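Local coordinates for 14 kDa fatty acid-binding protein (PDB 1VYF), which binds long-chain fatty acids such as oleic and arachidonic acid inside a beta-barrel and may take part in their transport, at residues His16-Val21 with Val125-Asn130; Thr105-Glu110 with Thr118-Gly123. All coordinates share one frame; numbering follows the deposited sequence.

Interaction 1 (His16-Val21 with Val125-Asn130); sequences HNFDAV and VTAIRN. With OLA (oleic acid), chain B.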
ATOM      1  N   HIS A  16       1.876  -5.622  12.103  1.00 25.90           N
ATOM      2  CA  HIS A  16       1.751  -6.984  12.619  1.00 26.50           C
ATOM      3  C   HIS A  16       1.998  -8.027  11.543  1.00 26.76           C
ATOM      4  O   HIS A  16       1.347  -8.039  10.497  1.00 26.07           O
ATOM      5  CB  HIS A  16       0.323  -7.181  13.184  0.50 26.48           C
ATOM      6  CG  HIS A  16       0.010  -8.590  13.610  0.50 27.33           C
ATOM      7  ND1 HIS A  16       0.275  -9.063  14.881  0.50 28.81           N
ATOM      8  CD2 HIS A  16      -0.562  -9.620  12.942  0.50 28.23           C
ATOM      9  CE1 HIS A  16      -0.121 -10.319  14.974  0.50 28.18           C
ATOM     10  NE2 HIS A  16      -0.611 -10.690  13.805  0.50 26.74           N
ATOM     11  N   ASN A  17       2.963  -8.900  11.795  1.00 26.71           N
ATOM     12  CA  ASN A  17       3.291 -10.008  10.881  1.00 26.49           C
ATOM     13  C   ASN A  17       3.879  -9.639   9.509  1.00 26.26           C
ATOM     14  O   ASN A  17       3.791 -10.440   8.571  1.00 26.34           O
ATOM     15  CB  ASN A  17       2.095 -10.966  10.716  1.00 27.34           C
ATOM     16  CG  ASN A  17       2.529 -12.410  10.399  1.00 28.36           C
ATOM     17  OD1 ASN A  17       3.515 -12.882  10.948  1.00 30.01           O
ATOM     18  ND2 ASN A  17       1.809 -13.088   9.515  1.00 27.18           N
ATOM     19  N   PHE A  18       4.481  -8.464   9.401  1.00 25.93           N
ATOM     20  CA  PHE A  18       4.962  -7.977   8.107  1.00 27.45           C
ATOM     21  C   PHE A  18       6.214  -8.713   7.626  1.00 28.85           C
ATOM     22  O   PHE A  18       6.367  -8.913   6.418  1.00 28.14           O
ATOM     23  CB  PHE A  18       5.215  -6.470   8.168  1.00 27.22           C
ATOM     24  CG  PHE A  18       5.410  -5.785   6.809  1.00 27.51           C
ATOM     25  CD1 PHE A  18       4.541  -5.997   5.745  1.00 31.38           C
ATOM     26  CD2 PHE A  18       6.452  -4.917   6.627  1.00 30.00           C
ATOM     27  CE1 PHE A  18       4.724  -5.341   4.516  1.00 29.53           C
ATOM     28  CE2 PHE A  18       6.639  -4.260   5.397  1.00 32.32           C
ATOM     29  CZ  PHE A  18       5.748  -4.486   4.348  1.00 31.07           C
ATOM     30  N   ASP A  19       7.088  -9.141   8.532  1.00 28.92           N
ATOM     31  CA  ASP A  19       8.257  -9.891   8.074  1.00 31.34           C
ATOM     32  C   ASP A  19       7.897 -11.199   7.366  1.00 31.50           C
ATOM     33  O   ASP A  19       8.570 -11.590   6.411  1.00 31.83           O
ATOM     34  CB  ASP A  19       9.261 -10.140   9.175  1.00 31.33           C
ATOM     35  CG  ASP A  19      10.600 -10.620   8.621  1.00 34.73           C
ATOM     36  OD1 ASP A  19      11.310  -9.782   8.031  1.00 34.09           O
ATOM     37  OD2 ASP A  19      11.000 -11.818   8.712  1.00 37.05           O
ATOM     38  N   ALA A  20       6.842 -11.870   7.813  1.00 31.40           N
ATOM     39  CA  ALA A  20       6.370 -13.089   7.147  1.00 31.43           C
ATOM     40  C   ALA A  20       6.011 -12.817   5.672  1.00 32.63           C
ATOM     41  O   ALA A  20       6.175 -13.698   4.804  1.00 33.20           O
ATOM     42  CB  ALA A  20       5.162 -13.652   7.874  1.00 31.63           C
ATOM     43  N   VAL A  21       5.514 -11.625   5.366  1.00 32.52           N
ATOM     44  CA  VAL A  21       5.100 -11.381   3.974  1.00 32.95           C
ATOM     45  C   VAL A  21       6.256 -10.963   3.118  1.00 32.51           C
ATOM     46  O   VAL A  21       6.341 -11.396   1.975  1.00 33.48           O
ATOM     47  CB  VAL A  21       3.864 -10.437   3.721  1.00 33.49           C
ATOM     48  CG1 VAL A  21       2.847 -10.434   4.821  1.00 33.35           C
ATOM     49  CG2 VAL A  21       4.266  -9.045   3.215  1.00 34.77           C
ATOM     50  N   VAL A 125      -0.284 -16.185   3.800  1.00 33.72           N
ATOM     51  CA  VAL A 125       0.317 -15.290   4.821  1.00 32.14           C
ATOM     52  C   VAL A 125      -0.350 -13.890   4.786  1.00 31.40           C
ATOM     53  O   VAL A 125      -0.598 -13.316   3.701  1.00 30.18           O
ATOM     54  CB  VAL A 125       1.833 -15.160   4.582  1.00 32.63           C
ATOM     55  CG1 VAL A 125       2.507 -14.389   5.647  1.00 33.31           C
ATOM     56  CG2 VAL A 125       2.483 -16.557   4.455  1.00 33.43           C
ATOM     57  N   THR A 126      -0.648 -13.341   5.967  1.00 29.83           N
ATOM     58  CA  THR A 126      -1.307 -12.036   6.078  1.00 29.17           C
ATOM     59  C   THR A 126      -0.605 -11.129   7.099  1.00 28.20           C
ATOM     60  O   THR A 126      -0.265 -11.565   8.198  1.00 26.83           O
ATOM     61  CB  THR A 126      -2.823 -12.184   6.426  1.00 30.06           C
ATOM     62  OG1 THR A 126      -3.531 -12.822   5.334  1.00 30.77           O
ATOM     63  CG2 THR A 126      -3.479 -10.835   6.473  1.00 30.65           C
ATOM     64  N   ALA A 127      -0.397  -9.881   6.708  1.00 26.96           N
ATOM     65  CA  ALA A 127       0.077  -8.833   7.591  1.00 26.38           C
ATOM     66  C   ALA A 127      -0.961  -7.726   7.701  1.00 26.79           C
ATOM     67  O   ALA A 127      -1.722  -7.490   6.796  1.00 25.19           O
ATOM     68  CB  ALA A 127       1.403  -8.303   7.143  1.00 26.71           C
ATOM     69  N   ILE A 128      -1.033  -7.071   8.860  1.00 26.53           N
ATOM     70  CA  ILE A 128      -1.918  -5.916   9.020  1.00 27.90           C
ATOM     71  C   ILE A 128      -1.094  -4.722   9.493  1.00 27.17           C
ATOM     72  O   ILE A 128      -0.340  -4.823  10.461  1.00 27.94           O
ATOM     73  CB  ILE A 128      -3.059  -6.226  10.056  1.00 29.21           C
ATOM     74  CG1 ILE A 128      -3.906  -7.406   9.602  1.00 30.90           C
ATOM     75  CG2 ILE A 128      -3.938  -4.973  10.346  1.00 30.54           C
ATOM     76  CD1 ILE A 128      -4.940  -7.833  10.609  1.00 32.82           C
ATOM     77  N   ARG A 129      -1.237  -3.596   8.805  1.00 26.73           N
ATOM     78  CA  ARG A 129      -0.552  -2.362   9.134  1.00 26.59           C
ATOM     79  C   ARG A 129      -1.547  -1.225   9.289  1.00 26.88           C
ATOM     80  O   ARG A 129      -2.303  -0.912   8.374  1.00 24.79           O
ATOM     81  CB  ARG A 129       0.458  -2.025   8.052  1.00 26.14           C
ATOM     82  CG  ARG A 129       1.610  -3.004   8.024  1.00 28.51           C
ATOM     83  CD  ARG A 129       2.270  -3.118   6.678  1.00 28.01           C
ATOM     84  NE  ARG A 129       2.999  -1.923   6.262  1.00 29.32           N
ATOM     85  CZ  ARG A 129       4.148  -1.520   6.790  1.00 29.54           C
ATOM     86  NH1 ARG A 129       4.730  -0.452   6.302  1.00 30.79           N
ATOM     87  NH2 ARG A 129       4.745  -2.204   7.774  1.00 29.00           N
ATOM     88  N   ASN A 130      -1.557  -0.633  10.478  1.00 25.11           N
ATOM     89  CA  ASN A 130      -2.472   0.457  10.811  1.00 26.34           C
ATOM     90  C   ASN A 130      -1.770   1.800  10.636  1.00 26.46           C
ATOM     91  O   ASN A 130      -0.643   1.992  11.097  1.00 27.83           O
ATOM     92  CB  ASN A 130      -2.955   0.333  12.272  1.00 26.27           C
ATOM     93  CG  ASN A 130      -4.060  -0.695  12.439  1.00 30.00           C
ATOM     94  OD1 ASN A 130      -4.814  -1.005  11.492  1.00 28.36           O
ATOM     95  ND2 ASN A 130      -4.112  -1.299  13.616  1.00 33.58           N
TER
HETATM   96  C1  OLA B1134       1.646  -0.700   3.096  0.50 41.39           C
HETATM   97  O1  OLA B1134       1.125   0.200   2.455  0.50 39.33           O
HETATM   98  O2  OLA B1134       1.826  -0.449   4.385  0.50 36.45           O
HETATM   99  C2  OLA B1134       2.035  -2.083   2.573  0.50 42.79           C
HETATM  100  C3  OLA B1134       2.487  -2.234   1.111  0.50 45.58           C
HETATM  101  C4  OLA B1134       3.801  -3.050   0.964  0.50 46.40           C
HETATM  102  C5  OLA B1134       3.730  -4.336   0.129  0.50 45.02           C
HETATM  103  C6  OLA B1134       4.854  -5.332   0.450  0.50 44.81           C
HETATM  104  C7  OLA B1134       6.157  -5.112  -0.306  0.50 44.29           C
HETATM  105  C8  OLA B1134       7.116  -4.165   0.409  0.50 45.94           C
HETATM  106  C9  OLA B1134       8.461  -4.801   0.674  0.50 45.67           C
HETATM  107  C10 OLA B1134       9.425  -4.199   1.387  0.50 47.24           C
HETATM  108  C11 OLA B1134       9.278  -2.829   2.020  0.50 47.79           C
HETATM  109  C12 OLA B1134      10.522  -1.962   1.809  0.50 48.58           C
HETATM  110  C13 OLA B1134      10.542  -0.710   2.698  0.50 47.92           C
HETATM  111  C14 OLA B1134       9.532   0.375   2.305  0.50 50.11           C
HETATM  112  C15 OLA B1134       8.213   0.289   3.083  0.50 49.95           C
HETATM  113  C16 OLA B1134       7.087   1.050   2.374  0.50 50.39           C
HETATM  114  C17 OLA B1134       5.869   0.171   2.069  0.50 49.11           C
HETATM  115  C18 OLA B1134       4.899   0.221   3.223  0.50 47.90           C

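Interaction 2 (Thr105-Glu110 with Thr118-Gly123); sequences TVIVRE and TTVTVG. With OLA (oleic acid), chain B.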
ATOM      1  N   THR A 105       0.484 -10.167  -4.614  1.00 31.41           N
ATOM      2  CA  THR A 105       0.213  -9.453  -3.345  1.00 29.84           C
ATOM      3  C   THR A 105      -1.118  -8.730  -3.452  1.00 28.77           C
ATOM      4  O   THR A 105      -1.343  -7.991  -4.396  1.00 28.74           O
ATOM      5  CB  THR A 105       1.304  -8.436  -3.074  1.00 29.27           C
ATOM      6  OG1 THR A 105       2.585  -9.067  -3.127  1.00 28.76           O
ATOM      7  CG2 THR A 105       1.152  -7.826  -1.612  1.00 29.47           C
ATOM      8  N   VAL A 106      -2.005  -8.960  -2.489  1.00 27.27           N
ATOM      9  CA  VAL A 106      -3.268  -8.268  -2.423  1.00 26.88           C
ATOM     10  C   VAL A 106      -3.185  -7.302  -1.228  1.00 26.46           C
ATOM     11  O   VAL A 106      -2.841  -7.716  -0.104  1.00 27.31           O
ATOM     12  CB  VAL A 106      -4.430  -9.191  -2.282  1.00 26.81           C
ATOM     13  CG1 VAL A 106      -5.707  -8.417  -2.261  1.00 28.12           C
ATOM     14  CG2 VAL A 106      -4.439 -10.215  -3.434  1.00 29.06           C
ATOM     15  N   ILE A 107      -3.412  -6.024  -1.500  1.00 26.13           N
ATOM     16  CA  ILE A 107      -3.362  -4.978  -0.447  1.00 26.01           C
ATOM     17  C   ILE A 107      -4.705  -4.286  -0.327  1.00 25.99           C
ATOM     18  O   ILE A 107      -5.141  -3.538  -1.211  1.00 26.42           O
ATOM     19  CB  ILE A 107      -2.249  -3.949  -0.741  1.00 25.89           C
ATOM     20  CG1 ILE A 107      -0.931  -4.648  -1.047  1.00 27.41           C
ATOM     21  CG2 ILE A 107      -2.099  -2.986   0.466  1.00 26.76           C
ATOM     22  CD1 ILE A 107       0.006  -3.839  -1.891  1.00 31.69           C
ATOM     23  N   VAL A 108      -5.403  -4.539   0.763  1.00 25.89           N
ATOM     24  CA  VAL A 108      -6.680  -3.924   1.022  1.00 26.27           C
ATOM     25  C   VAL A 108      -6.399  -2.737   1.974  1.00 25.91           C
ATOM     26  O   VAL A 108      -5.626  -2.864   2.914  1.00 26.68           O
ATOM     27  CB  VAL A 108      -7.681  -4.960   1.633  1.00 26.41           C
ATOM     28  CG1 VAL A 108      -9.020  -4.361   1.878  1.00 28.86           C
ATOM     29  CG2 VAL A 108      -7.793  -6.202   0.759  1.00 29.21           C
ATOM     30  N   ARG A 109      -6.970  -1.581   1.659  1.00 25.42           N
ATOM     31  CA  ARG A 109      -6.886  -0.376   2.467  1.00 24.85           C
ATOM     32  C   ARG A 109      -8.289   0.064   2.789  1.00 26.15           C
ATOM     33  O   ARG A 109      -9.117   0.291   1.889  1.00 27.41           O
ATOM     34  CB  ARG A 109      -6.175   0.726   1.713  1.00 24.82           C
ATOM     35  CG  ARG A 109      -4.751   0.365   1.297  1.00 22.42           C
ATOM     36  CD  ARG A 109      -3.976   1.495   0.719  1.00 23.80           C
ATOM     37  NE  ARG A 109      -2.555   1.226   0.651  1.00 24.29           N
ATOM     38  CZ  ARG A 109      -1.917   0.627  -0.340  1.00 27.89           C
ATOM     39  NH1 ARG A 109      -2.560   0.211  -1.412  1.00 28.21           N
ATOM     40  NH2 ARG A 109      -0.608   0.461  -0.252  1.00 29.68           N
ATOM     41  N   GLU A 110      -8.589   0.164   4.069  1.00 25.66           N
ATOM     42  CA  GLU A 110      -9.921   0.523   4.480  1.00 25.69           C
ATOM     43  C   GLU A 110      -9.832   1.623   5.517  1.00 25.54           C
ATOM     44  O   GLU A 110      -9.089   1.475   6.451  1.00 25.07           O
ATOM     45  CB  GLU A 110     -10.604  -0.709   5.064  0.50 25.25           C
ATOM     46  CG  GLU A 110     -12.000  -0.455   5.623  0.50 27.35           C
ATOM     47  CD  GLU A 110     -12.878  -1.690   5.681  0.50 27.89           C
ATOM     48  OE1 GLU A 110     -12.355  -2.821   5.610  0.50 31.83           O
ATOM     49  OE2 GLU A 110     -14.115  -1.525   5.763  0.50 28.02           O
ATOM     50  N   THR A 118      -4.393  -1.371   6.633  1.00 27.37           N
ATOM     51  CA  THR A 118      -3.878  -1.935   5.359  1.00 27.53           C
ATOM     52  C   THR A 118      -3.605  -3.428   5.565  1.00 27.45           C
ATOM     53  O   THR A 118      -2.725  -3.777   6.356  1.00 26.63           O
ATOM     54  CB  THR A 118      -2.599  -1.187   4.980  1.00 27.12           C
ATOM     55  OG1 THR A 118      -2.921   0.193   4.727  1.00 27.00           O
ATOM     56  CG2 THR A 118      -1.967  -1.700   3.674  1.00 28.65           C
ATOM     57  N   THR A 119      -4.365  -4.308   4.902  1.00 27.58           N
ATOM     58  CA  THR A 119      -4.152  -5.749   5.047  1.00 26.86           C
ATOM     59  C   THR A 119      -3.370  -6.220   3.843  1.00 28.07           C
ATOM     60  O   THR A 119      -3.771  -5.948   2.720  1.00 27.68           O
ATOM     61  CB  THR A 119      -5.487  -6.453   5.188  1.00 27.87           C
ATOM     62  OG1 THR A 119      -6.161  -5.983   6.363  1.00 28.67           O
ATOM     63  CG2 THR A 119      -5.322  -7.929   5.427  1.00 28.20           C
ATOM     64  N   VAL A 120      -2.270  -6.934   4.062  1.00 27.04           N
ATOM     65  CA  VAL A 120      -1.406  -7.381   2.953  1.00 27.01           C
ATOM     66  C   VAL A 120      -1.366  -8.903   2.956  1.00 26.83           C
ATOM     67  O   VAL A 120      -0.951  -9.513   3.934  1.00 26.59           O
ATOM     68  CB  VAL A 120       0.001  -6.832   3.111  1.00 26.51           C
ATOM     69  CG1 VAL A 120       0.919  -7.256   1.923  1.00 28.52           C
ATOM     70  CG2 VAL A 120      -0.040  -5.310   3.266  1.00 27.22           C
ATOM     71  N   THR A 121      -1.767  -9.538   1.853  1.00 27.40           N
ATOM     72  CA  THR A 121      -1.836 -11.002   1.813  1.00 28.04           C
ATOM     73  C   THR A 121      -1.062 -11.520   0.607  1.00 28.62           C
ATOM     74  O   THR A 121      -1.167 -10.951  -0.459  1.00 27.24           O
ATOM     75  CB  THR A 121      -3.308 -11.487   1.740  1.00 29.47           C
ATOM     76  OG1 THR A 121      -4.006 -10.896   0.622  1.00 33.59           O
ATOM     77  CG2 THR A 121      -4.067 -10.954   2.855  1.00 26.31           C
ATOM     78  N   VAL A 122      -0.223 -12.529   0.827  1.00 29.29           N
ATOM     79  CA  VAL A 122       0.533 -13.210  -0.231  1.00 31.23           C
ATOM     80  C   VAL A 122       0.278 -14.710   0.032  1.00 32.06           C
ATOM     81  O   VAL A 122       0.833 -15.269   0.969  1.00 32.62           O
ATOM     82  CB  VAL A 122       2.029 -12.901  -0.141  1.00 30.89           C
ATOM     83  CG1 VAL A 122       2.791 -13.613  -1.266  1.00 33.50           C
ATOM     84  CG2 VAL A 122       2.295 -11.350  -0.172  1.00 31.00           C
ATOM     85  N   GLY A 123      -0.601 -15.317  -0.753  1.00 33.45           N
ATOM     86  CA  GLY A 123      -0.999 -16.701  -0.552  1.00 34.46           C
ATOM     87  C   GLY A 123      -1.740 -16.856   0.760  1.00 35.44           C
ATOM     88  O   GLY A 123      -2.763 -16.200   0.962  1.00 36.77           O
TER
HETATM   89  C1  OLA B1134       1.646  -0.700   3.096  0.50 41.39           C
HETATM   90  O1  OLA B1134       1.125   0.200   2.455  0.50 39.33           O
HETATM   91  O2  OLA B1134       1.826  -0.449   4.385  0.50 36.45           O
HETATM   92  C2  OLA B1134       2.035  -2.083   2.573  0.50 42.79           C
HETATM   93  C3  OLA B1134       2.487  -2.234   1.111  0.50 45.58           C
HETATM   94  C4  OLA B1134       3.801  -3.050   0.964  0.50 46.40           C
HETATM   95  C5  OLA B1134       3.730  -4.336   0.129  0.50 45.02           C
HETATM   96  C6  OLA B1134       4.854  -5.332   0.450  0.50 44.81           C
HETATM   97  C7  OLA B1134       6.157  -5.112  -0.306  0.50 44.29           C
HETATM   98  C8  OLA B1134       7.116  -4.165   0.409  0.50 45.94           C
HETATM   99  C9  OLA B1134       8.461  -4.801   0.674  0.50 45.67           C
HETATM  100  C10 OLA B1134       9.425  -4.199   1.387  0.50 47.24           C
HETATM  101  C11 OLA B1134       9.278  -2.829   2.020  0.50 47.79           C
HETATM  102  C12 OLA B1134      10.522  -1.962   1.809  0.50 48.58           C
HETATM  103  C13 OLA B1134      10.542  -0.710   2.698  0.50 47.92           C
HETATM  104  C14 OLA B1134       9.532   0.375   2.305  0.50 50.11           C
HETATM  105  C15 OLA B1134       8.213   0.289   3.083  0.50 49.95           C
HETATM  106  C16 OLA B1134       7.087   1.050   2.374  0.50 50.39           C
HETATM  107  C17 OLA B1134       5.869   0.171   2.069  0.50 49.11           C
HETATM  108  C18 OLA B1134       4.899   0.221   3.223  0.50 47.90           C
HETATM  109  O   HOH W   1      -7.755  -3.759   5.300  1.00 27.47           O
HETATM  110  O   HOH W   2      -1.039   1.761   3.075  1.00 34.35           O

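Interaction 1 (His16-Val21 with Val125-Asn130)
The guanidinium of Arg129 lies over one face of the Phe18 ring, the two planes 24° apart. CZ of Arg129 stands 4.1 Å from the centroid of the Phe18 ring, a cation-pi contact, and CD of the same arginine adds a CH-pi contact. The arginine chain, extended at chi2, bends at chi3 (68°), which turns NE and the guanidinium back over the ring, alongside CD. NE of Arg129 donates a nearly straight bond of 2.7 Å to O2 of the oleate, which lies in the guanidinium plane at its edge. The ring edge of Phe18 meets C6 of the fatty acid, so an aromatic serves both charge and chain. Also at the ring edge, the small methyl CB of Ala127 packs tightly, 3.5 Å from CG1 of Val21; Ala20 CB rests on Val125 CG1. Outside this apolar layer, ND2 of Asn17 donates 2.9 Å to Thr126 O, the acceptor in its amide plane but the donor above the carbonyl plane. Asn17, with positive phi, turns the chain into the helix just after His16 and Ile128 exchange two backbone bonds. This junction of first strand, helix 18-24 and last strand belongs to the fatty-acid-binding-protein barrel.

Interaction 2 (Thr105-Glu110 with Thr118-Gly123)
Strands 104-112 and 115-122 form an antiparallel beta hairpin in the barrel wall, and Thr105-Glu110 runs beside Thr118-Gly123 with segment axes 4.6 Å apart at closest approach. Val106 with Thr121 and Val108 with Thr119 are hydrogen-bonded pairs; Thr119 N to Val108 O, at 2.8 Å, is the shortest of their four backbone bonds. Between them Ile107 faces Val120, and beyond Val108 Arg109 faces Thr118, both as non-hydrogen-bonded pairs. On the ligand side the side chains of Ile107 and Thr118 lie side by side, pointing the same way, their CG2 methyls tightly packed at 3.5 Å. Branched residues suit these extended strands, and here their methyls also make an apolar lining: Val120 CG2 comes within 3.9 Å of C2 of the oleate. In the fatty-acid-binding-protein fold this inward face carries the polar anchor as well. Arg109, extended from CG to NE, sends NH2 to O1 of the oleate at 3.2 Å, while its NH1 is bonded to Gln96 on strand 93-99. A water in the guanidinium plane accepts from Arg109 NE at 2.9 Å, donates to oleate O1 and is hydrogen-bonded to Thr118 OG1, so the threonine hydroxyl helps to place the water and its methyl supports the lining. CG2 of Ile107 lies over one guanidinium face. On the other side of the sheet Val106, Val108, Thr119 and Thr121 are partly exposed, a mixture fitting an outer wall; OG1 of Thr121 lies 3.4 Å from Val106 CB, and a second water bonds Thr119 OG1.

Interactions 1 and 2 are joined through neighbouring strands 115-122 and 125-133, their centres about 9 Å apart. Probable backbone hydrogen bonds of 2.8 Å, Thr118 N to Arg129 O and Val120 N to Ala127 O, make the seam, and on the sheet face away from the ligand Thr126 packs on Thr119 and Thr121. Each contact supplies one arginine to the same carboxylate: Arg129 from interaction 1 addresses O2, Arg109 from interaction 2 addresses O1, their side chains about 8 Å apart at the nearest atoms. Tyr131 OH adds a further bond to the ligand, and its side chain touches Thr118. Val21 of helix 18-24 meets Val120, so that helix contacts both strands beside the bound chain.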